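Local coordinates for protein N-alpha-acetyltransferase (Sulfolobus solfataricus P2, PDB 4R3L) that transfers the acetyl group of acetyl-CoA to the free alpha-amino group at the N-terminus of proteins, preferring those that begin with serine, at residues K151-Y154 against D159-L162. Residues are numbered along the deposited sequence; the frame is centred on the assembly and turned at random.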
loop_
_atom_site.group_PDB
_atom_site.type_symbol
_atom_site.label_atom_id
_atom_site.label_comp_id
_atom_site.label_asym_id
_atom_site.label_seq_id
_atom_site.Cartn_x
_atom_site.Cartn_y
_atom_site.Cartn_z
ATOM N N LYS A 151 -7.526 15.077 8.741
ATOM C CA LYS A 151 -7.376 15.401 10.152
ATOM C C LYS A 151 -7.955 14.300 11.050
ATOM O O LYS A 151 -9.070 13.815 10.818
ATOM C CB LYS A 151 -8.033 16.751 10.447
ATOM C CG LYS A 151 -7.441 17.886 9.623
ATOM C CD LYS A 151 -8.476 18.949 9.293
ATOM C CE LYS A 151 -7.851 20.118 8.548
ATOM N NZ LYS A 151 -7.139 19.667 7.310
ATOM N N GLY A 152 -7.172 13.898 12.048
ATOM C CA GLY A 152 -7.572 12.884 13.011
ATOM C C GLY A 152 -7.876 11.548 12.363
ATOM O O GLY A 152 -8.748 10.816 12.818
ATOM N N TYR A 153 -7.152 11.231 11.295
ATOM C CA TYR A 153 -7.384 10.000 10.555
ATOM C C TYR A 153 -7.131 8.742 11.395
ATOM O O TYR A 153 -7.834 7.751 11.242
ATOM C CB TYR A 153 -6.510 9.965 9.287
ATOM C CG TYR A 153 -6.823 8.795 8.380
ATOM C CD1 TYR A 153 -7.986 8.776 7.625
ATOM C CD2 TYR A 153 -5.962 7.711 8.285
ATOM C CE1 TYR A 153 -8.288 7.704 6.800
ATOM C CE2 TYR A 153 -6.254 6.635 7.464
ATOM C CZ TYR A 153 -7.417 6.639 6.724
ATOM O OH TYR A 153 -7.715 5.581 5.901
ATOM N N TYR A 154 -6.130 8.769 12.270
ATOM C CA TYR A 154 -5.791 7.547 13.016
ATOM C C TYR A 154 -6.506 7.498 14.356
ATOM O O TYR A 154 -6.952 8.532 14.861
ATOM C CB TYR A 154 -4.277 7.433 13.170
ATOM C CG TYR A 154 -3.639 7.258 11.809
ATOM C CD1 TYR A 154 -3.558 6.004 11.207
ATOM C CD2 TYR A 154 -3.196 8.358 11.091
ATOM C CE1 TYR A 154 -3.011 5.852 9.934
ATOM C CE2 TYR A 154 -2.655 8.217 9.839
ATOM C CZ TYR A 154 -2.566 6.970 9.259
ATOM O OH TYR A 154 -2.017 6.874 8.000
ATOM N N ASP A 159 -2.898 12.958 12.651
ATOM C CA ASP A 159 -3.273 13.314 11.286
ATOM C C ASP A 159 -2.572 12.411 10.261
ATOM O O ASP A 159 -1.513 11.860 10.551
ATOM C CB ASP A 159 -2.927 14.764 10.980
ATOM C CG ASP A 159 -3.707 15.749 11.824
ATOM O OD1 ASP A 159 -4.867 15.455 12.206
ATOM O OD2 ASP A 159 -3.145 16.832 12.083
ATOM N N ALA A 160 -3.191 12.262 9.089
ATOM C CA ALA A 160 -2.579 11.577 7.952
ATOM C C ALA A 160 -2.381 12.533 6.786
ATOM O O ALA A 160 -3.175 13.442 6.576
ATOM C CB ALA A 160 -3.427 10.411 7.498
ATOM N N TYR A 161 -1.321 12.316 6.020
ATOM C CA TYR A 161 -1.246 12.908 4.704
ATOM C C TYR A 161 -1.930 11.974 3.728
ATOM O O TYR A 161 -1.640 10.786 3.732
ATOM C CB TYR A 161 0.201 13.113 4.251
ATOM C CG TYR A 161 1.004 14.129 5.022
ATOM C CD1 TYR A 161 0.627 15.463 5.059
ATOM C CD2 TYR A 161 2.179 13.761 5.666
ATOM C CE1 TYR A 161 1.380 16.394 5.753
ATOM C CE2 TYR A 161 2.937 14.682 6.356
ATOM C CZ TYR A 161 2.533 15.996 6.400
ATOM O OH TYR A 161 3.301 16.913 7.098
ATOM N N LEU A 162 -2.809 12.496 2.883
ATOM C CA LEU A 162 -3.249 11.738 1.719
ATOM C C LEU A 162 -2.260 12.030 0.598
ATOM O O LEU A 162 -2.174 13.154 0.116
ATOM C CB LEU A 162 -4.672 12.100 1.287
ATOM C CG LEU A 162 -5.365 11.054 0.391
ATOM C CD1 LEU A 162 -6.876 11.198 0.457
ATOM C CD2 LEU A 162 -4.926 11.148 -1.065
#
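Ala-160 and Tyr-154 meet where the loop after strand 145-150 folds back on the strand that follows it, an example of a connection whose base is joined by one carboxylate bond and one shared methyl group. Tyr-154 can be followed outward from CB: the CA-CB rotation sets CG anti to the carbonyl carbon (chi1 -65°), which brings the CD2-CE2 side of the ring to the base of the strand. CD2 runs past the carbonyl oxygen of Asp-159, which lies near the ring plane at the edge, 3.9 Å away. The next atom, CE2, is the ring atom nearest to Ala-160, 3.3 Å from its CB. CZ and OH then skirt the same methyl, the hydroxyl oxygen 3.8 Å from CB of Ala-160. One face of the ring receives CD2 of Tyr-153, whose own CB rests 3.6 Å from CB of Ala-160, and the small methyl is thus shared by two tyrosines. Nearer the start of the loop, OD1 of Asp-159 accepts the N-H of Gly-152 at 2.8 Å, a nearly straight bond (165°) arriving almost along the C-O axis. Replacing Asp-159 by an alanine would take OD1 away and is likely to leave the Gly-152 amide without this acceptor, with the turn less firmly tied to the strand. Beyond the contact, the backbone of Asp-159 bonds to Val-130, while Arg-129 makes a cation-pi contact with the Tyr-154 ring, and Glu-35, important for substrate specificity, touches the same tyrosine. Tyr-153 and Tyr-154 both pack on the bound peptide. The arrangement belongs to the beta-hairpin loop between the last two strands of the GNAT fold, here bordering the peptide site with the substrate-binding Tyr-154.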